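Local atomic coordinates of orotidine 5'-phosphate decarboxylase (PDB entry 4LUI), a protein that catalyses the decarboxylation of orotidine 5'-monophosphate to uridine 5'-monophosphate, the last step of de novo UMP biosynthesis, and works as a homodimer. Residues D160-S166 with L181-P186; P22-A27 with N205-G211; R33-L37 with E63-I68. All blocks are in the same frame, centred on the assembly; numbering follows the deposited sequence.

How the contacts relate
All three contacts belong to one TIM barrel of eight parallel strands. Contact 2 pairs the first strand, 23-27, with the last, 207-210, and so closes the barrel; along the chain it spans both of the others, contact 3 coming first and contact 1 later. Contacts 1 and 2 are neighbours in the sheet, their centres about 9 Å apart: strand 183-186 pairs with 161-163 on one edge and with 207-210 on the other, where Ile-209 N probably bonds to Thr-185 O. They hold Pro-186 and Gly-211, predicted to bind substrate; contact 3 is helix packing outside the strands, between 33-43 and 63-72, about 19 Å from contact 2 and about 25 Å from contact 1, centre to centre.

Contact 1 (D160-S166 with L181-P186); sequences DAIVAPS and LPVITP
Thr-185 holds OG1 anti to its backbone N (chi1 -166°), which carries the hydroxyl across to Ala-164 O, while Ser-166, with chi1 at 54°, keeps OG between its own N and carbonyl carbon and reaches Pro-186 O at 2.7 Å. Both hydroxyls donate, each from somewhat outside the plane of the carbonyl it meets, so side chains continue the pairing where the backbone ladder stops. That ladder is parallel: Ile-162 N bonds to Pro-182 O, Ile-184 N to Ile-162 O at 2.7 Å, and Ala-164 N to Ile-184 O. On one face Ile-162 CG1 packs on Val-183 CG2 at 3.9 Å, the two side chains crossing at a slant. On the other, Ile-184 sends CD1 back to Ala-161 CB, 4.0 Å away, and Val-163 CG2 lies against Ile-184 CB. Pro-186 belongs to the predicted substrate-binding residues. The two strands and helix 169-179 between them form a beta-alpha-beta unit of the barrel: Ile-162 and Val-183 face that helix, Ile-162 touching Ile-175 and Ala-179, whereas Ala-161, Val-163 and Ile-184 meet Ile-129 of strand 127-131.

Contact 2 (P22-A27 with N205-G211); sequences PKLMLA and NDYVIVG
Lys-23 runs its side chain over one face of the Tyr-207 ring. CB sits above the ring plane, 3.7 Å from Tyr-207 CD2; CG passes near Asp-206 O; CD approaches Tyr-207 CE2 at 3.9 Å. A bend at chi3 (-86°) then turns CE over the ring, 3.7 Å from the Tyr-207 centroid in a CH-pi contact displaced toward the rim. NZ finishes 2.8 Å from Tyr-207 OH, a weak hydrogen bond, and donates to a water that donates to Asn-205 O. The stronger partner of Tyr-207 OH is Glu-75, hydrogen-bonded to it, whose carboxylate would probably polarise the hydroxyl. From the opposite face Met-25 CE makes a second CH-pi contact, 3.9 Å from the same centroid, sandwiching the ring.

Further along this face of the sheet Ala-27 CB meets Ile-209 CG2 at 3.7 Å. On the opposite face of the sheet, Leu-24 CD1 packs on Val-210 CG2, also at 3.7 Å. Five backbone hydrogen bonds pass between the segments, from Lys-23 N to Asp-206 O through to Ala-27 N to Val-210 O. Gly-211, a predicted substrate-binding residue, follows as the N-cap of the next helix. This parallel pairing of first and last strands is the closure of a TIM barrel, with Met-25, Tyr-207 and Ile-209 turned to its interior and Leu-24, Leu-26, Val-208 and Val-210 to its outer side, where Leu-26 packs on helix 33-43.

Contact 3 (R33-L37 with E63-I68); sequences RDRAL and EIIKEI
Glu-63 OE1 is gripped twice: Arg-33 NE donates to it at 2.8 Å, and Thr-60 OG1, at the end of helix 54-60, is hydrogen-bonded to it as well. Helices 33-43 and 63-72 belong to the outer layer of the TIM barrel, and their short segments here run 10.8 Å apart at a crossing angle of -23°. The arginine takes the carboxylate side-on, NE to OE1 and NH2 to OE2 at 3.0 Å, each oxygen using its syn lone pair. The fit is not flat, since the guanidinium and carboxylate planes are turned 36° against each other. Arg-33 NH1 has a long salt bridge to Asp-34 OD1, which extends the network along its own helix. Two bonds to one carboxylate limit rotation of the guanidinium, and Glu-67 CG lies at its edge, 3.5 Å from NH2. The carboxylate of Glu-67 itself is salt-bridged to Lys-70.

Next to the charged pair comes an aliphatic patch. Ile-64, with CG1 anti to the backbone N (chi1 -170°), sends CD1 between the helices, where it touches Arg-33 CB at 3.8 Å. Ile-68 reaches on to Ile-50 and Val-52 of strand 49-53. Leu-37 fills the adjoining place: its CD2 rests on Ile-64 CD1 at 3.9 Å and on Ile-68 CG1 at 4.0 Å.

Contact 1 (D160-S166 with L181-P186)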
loop_
_atom_site.group_PDB
_atom_site.type_symbol
_atom_site.label_atom_id
_atom_site.label_comp_id
_atom_site.label_asym_id
_atom_site.label_seq_id
_atom_site.Cartn_x
_atom_site.Cartn_y
_atom_site.Cartn_z
ATOM N N ASP B 160 6.915 15.856 -5.793
ATOM C CA ASP B 160 6.390 17.102 -5.247
ATOM C C ASP B 160 6.750 17.330 -3.786
ATOM O O ASP B 160 6.856 18.481 -3.346
ATOM C CB ASP B 160 4.874 17.158 -5.430
ATOM C CG ASP B 160 4.476 17.139 -6.880
ATOM O OD1 ASP B 160 4.355 18.231 -7.475
ATOM O OD2 ASP B 160 4.318 16.036 -7.433
ATOM N N ALA B 161 6.908 16.240 -3.034
ATOM C CA ALA B 161 7.214 16.325 -1.609
ATOM C C ALA B 161 7.680 14.975 -1.103
ATOM O O ALA B 161 7.527 13.961 -1.786
ATOM C CB ALA B 161 5.981 16.773 -0.812
ATOM N N ILE B 162 8.237 14.958 0.102
ATOM C CA ILE B 162 8.576 13.691 0.746
ATOM C C ILE B 162 7.919 13.597 2.116
ATOM O O ILE B 162 7.569 14.617 2.739
ATOM C CB ILE B 162 10.100 13.519 0.896
ATOM C CG1 ILE B 162 10.699 14.664 1.704
ATOM C CG2 ILE B 162 10.765 13.460 -0.472
ATOM C CD1 ILE B 162 12.173 14.462 2.011
ATOM N N VAL B 163 7.768 12.358 2.579
ATOM C CA VAL B 163 7.248 12.067 3.911
ATOM C C VAL B 163 8.412 11.512 4.718
ATOM O O VAL B 163 9.086 10.589 4.277
ATOM C CB VAL B 163 6.140 11.007 3.845
ATOM C CG1 VAL B 163 5.791 10.515 5.241
ATOM C CG2 VAL B 163 4.922 11.569 3.164
ATOM N N ALA B 164 8.660 12.099 5.883
ATOM C CA ALA B 164 9.763 11.678 6.740
ATOM C C ALA B 164 9.444 12.068 8.182
ATOM O O ALA B 164 8.613 12.951 8.422
ATOM C CB ALA B 164 11.077 12.312 6.276
ATOM N N PRO B 165 10.065 11.385 9.152
ATOM C CA PRO B 165 9.758 11.620 10.566
ATOM C C PRO B 165 10.414 12.861 11.163
ATOM O O PRO B 165 11.404 13.371 10.632
ATOM C CB PRO B 165 10.333 10.373 11.258
ATOM C CG PRO B 165 10.505 9.367 10.179
ATOM C CD PRO B 165 10.872 10.166 8.974
ATOM N N SER B 166 9.860 13.302 12.294
ATOM C CA SER B 166 10.369 14.444 13.045
ATOM C C SER B 166 10.852 14.032 14.446
ATOM O O SER B 166 11.006 14.874 15.337
ATOM C CB SER B 166 9.267 15.500 13.173
ATOM O OG SER B 166 8.091 14.920 13.733
ATOM N N LEU B 181 13.291 19.372 -1.100
ATOM C CA LEU B 181 11.892 19.309 -1.485
ATOM C C LEU B 181 11.043 19.579 -0.253
ATOM O O LEU B 181 11.519 19.415 0.877
ATOM C CB LEU B 181 11.558 17.902 -1.997
ATOM C CG LEU B 181 12.174 17.553 -3.348
ATOM C CD1 LEU B 181 12.045 16.073 -3.615
ATOM C CD2 LEU B 181 11.506 18.366 -4.449
ATOM N N PRO B 182 9.776 19.972 -0.459
ATOM C CA PRO B 182 8.844 20.033 0.672
ATOM C C PRO B 182 8.781 18.715 1.444
ATOM O O PRO B 182 8.844 17.632 0.850
ATOM C CB PRO B 182 7.500 20.306 -0.006
ATOM C CG PRO B 182 7.877 21.092 -1.227
ATOM C CD PRO B 182 9.147 20.435 -1.708
ATOM N N VAL B 183 8.659 18.823 2.764
ATOM C CA VAL B 183 8.574 17.666 3.633
ATOM C C VAL B 183 7.235 17.700 4.341
ATOM O O VAL B 183 6.744 18.779 4.718
ATOM C CB VAL B 183 9.695 17.684 4.687
ATOM C CG1 VAL B 183 9.638 16.430 5.544
ATOM C CG2 VAL B 183 11.039 17.772 4.005
ATOM N N ILE B 184 6.651 16.515 4.487
ATOM C CA ILE B 184 5.430 16.283 5.248
ATOM C C ILE B 184 5.842 15.435 6.457
ATOM O O ILE B 184 6.359 14.326 6.295
ATOM C CB ILE B 184 4.423 15.522 4.387
ATOM C CG1 ILE B 184 4.041 16.374 3.167
ATOM C CG2 ILE B 184 3.195 15.152 5.189
ATOM C CD1 ILE B 184 3.451 15.558 2.010
ATOM N N THR B 185 5.648 15.968 7.657
ATOM C CA THR B 185 6.214 15.356 8.859
ATOM C C THR B 185 5.291 15.580 10.065
ATOM O O THR B 185 4.534 16.546 10.098
ATOM C CB THR B 185 7.624 15.936 9.130
ATOM O OG1 THR B 185 8.314 15.121 10.085
ATOM C CG2 THR B 185 7.556 17.365 9.651
ATOM N N PRO B 186 5.330 14.686 11.065
ATOM C CA PRO B 186 4.436 14.949 12.202
ATOM C C PRO B 186 4.795 16.221 12.950
ATOM O O PRO B 186 5.972 16.494 13.176
ATOM C CB PRO B 186 4.666 13.736 13.111
ATOM C CG PRO B 186 5.091 12.663 12.178
ATOM C CD PRO B 186 5.956 13.357 11.155
#

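Contact 2 (P22-A27 with N205-G211)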
loop_
_atom_site.group_PDB
_atom_site.type_symbol
_atom_site.label_atom_id
_atom_site.label_comp_id
_atom_site.label_asym_id
_atom_site.label_seq_id
_atom_site.Cartn_x
_atom_site.Cartn_y
_atom_site.Cartn_z
ATOM N N PRO B 22 4.623 26.337 8.431
ATOM C CA PRO B 22 4.177 25.217 7.595
ATOM C C PRO B 22 2.659 25.085 7.524
ATOM O O PRO B 22 1.932 25.643 8.352
ATOM C CB PRO B 22 4.793 23.989 8.281
ATOM C CG PRO B 22 5.069 24.418 9.673
ATOM C CD PRO B 22 5.399 25.883 9.597
ATOM N N LYS B 23 2.195 24.358 6.513
ATOM C CA LYS B 23 0.783 24.054 6.356
ATOM C C LYS B 23 0.374 22.968 7.354
ATOM O O LYS B 23 1.196 22.159 7.772
ATOM C CB LYS B 23 0.511 23.597 4.925
ATOM C CG LYS B 23 0.674 24.737 3.912
ATOM C CD LYS B 23 0.416 24.283 2.489
ATOM C CE LYS B 23 1.660 23.713 1.850
ATOM N NZ LYS B 23 1.456 23.479 0.384
ATOM N N LEU B 24 -0.896 22.964 7.746
ATOM C CA LEU B 24 -1.399 21.955 8.667
ATOM C C LEU B 24 -2.161 20.880 7.902
ATOM O O LEU B 24 -3.137 21.172 7.208
ATOM C CB LEU B 24 -2.305 22.601 9.721
ATOM C CG LEU B 24 -3.029 21.642 10.662
ATOM C CD1 LEU B 24 -2.026 20.843 11.494
ATOM C CD2 LEU B 24 -3.978 22.427 11.569
ATOM N N MET B 25 -1.706 19.636 8.027
ATOM C CA MET B 25 -2.330 18.511 7.345
ATOM C C MET B 25 -2.970 17.610 8.376
ATOM O O MET B 25 -2.296 17.132 9.284
ATOM C CB MET B 25 -1.290 17.721 6.535
ATOM C CG MET B 25 -1.887 16.505 5.817
ATOM S SD MET B 25 -0.638 15.578 4.900
ATOM C CE MET B 25 -0.223 16.753 3.626
ATOM N N LEU B 26 -4.274 17.384 8.241
ATOM C CA LEU B 26 -4.979 16.480 9.142
ATOM C C LEU B 26 -4.869 15.042 8.653
ATOM O O LEU B 26 -5.243 14.759 7.510
ATOM C CB LEU B 26 -6.470 16.881 9.241
ATOM C CG LEU B 26 -7.381 15.896 9.998
ATOM C CD1 LEU B 26 -6.933 15.753 11.449
ATOM C CD2 LEU B 26 -8.854 16.318 9.916
ATOM N N ALA B 27 -4.365 14.146 9.504
ATOM C CA ALA B 27 -4.400 12.717 9.201
ATOM C C ALA B 27 -5.757 12.192 9.654
ATOM O O ALA B 27 -5.987 11.983 10.850
ATOM C CB ALA B 27 -3.240 11.959 9.900
ATOM N N ASN B 205 6.106 25.899 2.556
ATOM C CA ASN B 205 5.880 24.813 1.612
ATOM C C ASN B 205 5.951 23.424 2.228
ATOM O O ASN B 205 5.640 22.431 1.567
ATOM C CB ASN B 205 6.821 24.938 0.426
ATOM C CG ASN B 205 6.504 26.153 -0.412
ATOM O OD1 ASN B 205 5.367 26.322 -0.863
ATOM N ND2 ASN B 205 7.480 27.027 -0.584
ATOM N N ASP B 206 6.336 23.353 3.499
ATOM C CA ASP B 206 6.274 22.085 4.232
ATOM C C ASP B 206 4.899 21.897 4.877
ATOM O O ASP B 206 4.103 22.839 4.946
ATOM C CB ASP B 206 7.361 22.043 5.309
ATOM C CG ASP B 206 8.764 22.150 4.727
ATOM O OD1 ASP B 206 9.024 21.531 3.677
ATOM O OD2 ASP B 206 9.601 22.854 5.321
ATOM N N TYR B 207 4.627 20.677 5.336
ATOM C CA TYR B 207 3.395 20.384 6.065
ATOM C C TYR B 207 3.735 19.707 7.382
ATOM O O TYR B 207 4.642 18.867 7.442
ATOM C CB TYR B 207 2.512 19.397 5.299
ATOM C CG TYR B 207 2.046 19.789 3.916
ATOM C CD1 TYR B 207 2.925 19.772 2.829
ATOM C CD2 TYR B 207 0.712 20.107 3.682
ATOM C CE1 TYR B 207 2.493 20.099 1.555
ATOM C CE2 TYR B 207 0.267 20.433 2.406
ATOM C CZ TYR B 207 1.166 20.418 1.348
ATOM O OH TYR B 207 0.742 20.745 0.080
ATOM N N VAL B 208 3.003 20.054 8.434
ATOM C CA VAL B 208 3.042 19.256 9.651
ATOM C C VAL B 208 1.732 18.492 9.777
ATOM O O VAL B 208 0.655 19.020 9.478
ATOM C CB VAL B 208 3.300 20.091 10.933
ATOM C CG1 VAL B 208 4.746 20.582 10.973
ATOM C CG2 VAL B 208 2.314 21.257 11.037
ATOM N N ILE B 209 1.844 17.244 10.204
ATOM C CA ILE B 209 0.685 16.364 10.335
ATOM C C ILE B 209 0.213 16.326 11.778
ATOM O O ILE B 209 1.011 16.168 12.702
ATOM C CB ILE B 209 1.027 14.926 9.949
ATOM C CG1 ILE B 209 1.592 14.847 8.530
ATOM C CG2 ILE B 209 -0.204 14.029 10.070
ATOM C CD1 ILE B 209 2.172 13.467 8.228
ATOM N N VAL B 210 -1.094 16.443 11.965
ATOM C CA VAL B 210 -1.729 16.175 13.254
ATOM C C VAL B 210 -2.866 15.209 12.979
ATOM O O VAL B 210 -3.574 15.347 11.977
ATOM C CB VAL B 210 -2.258 17.466 13.906
ATOM C CG1 VAL B 210 -2.989 17.167 15.209
ATOM C CG2 VAL B 210 -1.105 18.446 14.151
ATOM N N GLY B 211 -3.025 14.223 13.852
ATOM C CA GLY B 211 -4.029 13.194 13.649
ATOM C C GLY B 211 -5.001 13.073 14.808
ATOM O O GLY B 211 -5.940 13.874 14.947
HETATM O O HOH W 1 3.918 22.310 -0.663
#

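Contact 3 (R33-L37 with E63-I68)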
loop_
_atom_site.group_PDB
_atom_site.type_symbol
_atom_site.label_atom_id
_atom_site.label_comp_id
_atom_site.label_asym_id
_atom_site.label_seq_id
_atom_site.Cartn_x
_atom_site.Cartn_y
_atom_site.Cartn_z
ATOM N N ARG B 33 -17.379 6.618 7.639
ATOM C CA ARG B 33 -17.416 7.704 6.667
ATOM C C ARG B 33 -18.218 8.905 7.164
ATOM O O ARG B 33 -17.855 10.041 6.857
ATOM C CB ARG B 33 -17.894 7.229 5.290
ATOM C CG ARG B 33 -19.379 6.997 5.190
ATOM C CD ARG B 33 -19.776 6.500 3.804
ATOM N NE ARG B 33 -19.630 7.511 2.757
ATOM C CZ ARG B 33 -20.445 8.550 2.602
ATOM N NH1 ARG B 33 -21.454 8.741 3.440
ATOM N NH2 ARG B 33 -20.247 9.408 1.612
ATOM N N ASP B 34 -19.274 8.659 7.942
ATOM C CA ASP B 34 -20.071 9.737 8.541
ATOM C C ASP B 34 -19.199 10.570 9.478
ATOM O O ASP B 34 -19.226 11.804 9.448
ATOM C CB ASP B 34 -21.259 9.184 9.341
ATOM C CG ASP B 34 -22.295 8.496 8.468
ATOM O OD1 ASP B 34 -22.290 8.718 7.236
ATOM O OD2 ASP B 34 -23.122 7.740 9.027
ATOM N N ARG B 35 -18.434 9.882 10.318
ATOM C CA ARG B 35 -17.535 10.557 11.245
ATOM C C ARG B 35 -16.503 11.381 10.478
ATOM O O ARG B 35 -16.211 12.517 10.840
ATOM C CB ARG B 35 -16.839 9.535 12.141
ATOM C CG ARG B 35 -15.843 10.123 13.119
ATOM C CD ARG B 35 -16.504 11.001 14.175
ATOM N NE ARG B 35 -15.506 11.531 15.111
ATOM C CZ ARG B 35 -15.709 12.563 15.923
ATOM N NH1 ARG B 35 -16.877 13.193 15.930
ATOM N NH2 ARG B 35 -14.735 12.976 16.725
ATOM N N ALA B 36 -15.950 10.789 9.420
ATOM C CA ALA B 36 -14.955 11.461 8.591
ATOM C C ALA B 36 -15.543 12.740 8.010
ATOM O O ALA B 36 -14.911 13.793 8.022
ATOM C CB ALA B 36 -14.479 10.533 7.477
ATOM N N LEU B 37 -16.772 12.653 7.522
ATOM C CA LEU B 37 -17.386 13.812 6.888
ATOM C C LEU B 37 -17.716 14.895 7.911
ATOM O O LEU B 37 -17.610 16.087 7.619
ATOM C CB LEU B 37 -18.632 13.394 6.106
ATOM C CG LEU B 37 -18.295 12.604 4.838
ATOM C CD1 LEU B 37 -19.547 12.134 4.111
ATOM C CD2 LEU B 37 -17.405 13.422 3.899
ATOM N N GLU B 63 -15.350 6.916 -3.436
ATOM C CA GLU B 63 -16.464 7.856 -3.291
ATOM C C GLU B 63 -16.232 8.805 -2.113
ATOM O O GLU B 63 -16.587 9.975 -2.184
ATOM C CB GLU B 63 -17.819 7.136 -3.152
ATOM C CG GLU B 63 -17.994 6.295 -1.883
ATOM C CD GLU B 63 -18.475 7.110 -0.686
ATOM O OE1 GLU B 63 -18.340 6.632 0.463
ATOM O OE2 GLU B 63 -18.992 8.227 -0.897
ATOM N N ILE B 64 -15.613 8.303 -1.043
ATOM C CA ILE B 64 -15.401 9.124 0.149
ATOM C C ILE B 64 -14.434 10.280 -0.125
ATOM O O ILE B 64 -14.576 11.358 0.436
ATOM C CB ILE B 64 -14.954 8.272 1.388
ATOM C CG1 ILE B 64 -14.969 9.112 2.667
ATOM C CG2 ILE B 64 -13.574 7.665 1.183
ATOM C CD1 ILE B 64 -16.301 9.777 2.956
ATOM N N ILE B 65 -13.446 10.053 -0.988
ATOM C CA ILE B 65 -12.527 11.117 -1.379
ATOM C C ILE B 65 -13.270 12.207 -2.154
ATOM O O ILE B 65 -13.075 13.401 -1.915
ATOM C CB ILE B 65 -11.381 10.560 -2.236
ATOM C CG1 ILE B 65 -10.663 9.435 -1.485
ATOM C CG2 ILE B 65 -10.404 11.685 -2.628
ATOM C CD1 ILE B 65 -9.538 8.794 -2.278
ATOM N N LYS B 66 -14.127 11.779 -3.075
ATOM C CA LYS B 66 -15.001 12.683 -3.832
ATOM C C LYS B 66 -15.849 13.527 -2.889
ATOM O O LYS B 66 -15.957 14.740 -3.058
ATOM C CB LYS B 66 -15.913 11.886 -4.775
ATOM C CG LYS B 66 -16.925 12.738 -5.557
ATOM C CD LYS B 66 -17.761 11.911 -6.552
ATOM C CE LYS B 66 -18.731 10.961 -5.850
ATOM N NZ LYS B 66 -19.729 10.345 -6.790
ATOM N N GLU B 67 -16.434 12.877 -1.887
ATOM C CA GLU B 67 -17.347 13.558 -0.969
ATOM C C GLU B 67 -16.600 14.549 -0.095
ATOM O O GLU B 67 -17.106 15.629 0.197
ATOM C CB GLU B 67 -18.089 12.554 -0.088
ATOM C CG GLU B 67 -19.101 11.704 -0.819
ATOM C CD GLU B 67 -20.212 12.527 -1.450
ATOM O OE1 GLU B 67 -20.749 13.429 -0.771
ATOM O OE2 GLU B 67 -20.541 12.270 -2.628
ATOM N N ILE B 68 -15.403 14.161 0.338
ATOM C CA ILE B 68 -14.547 15.031 1.136
ATOM C C ILE B 68 -14.224 16.281 0.316
ATOM O O ILE B 68 -14.146 17.388 0.858
ATOM C CB ILE B 68 -13.263 14.295 1.625
ATOM C CG1 ILE B 68 -13.609 13.345 2.772
ATOM C CG2 ILE B 68 -12.202 15.285 2.089
ATOM C CD1 ILE B 68 -12.472 12.444 3.219
#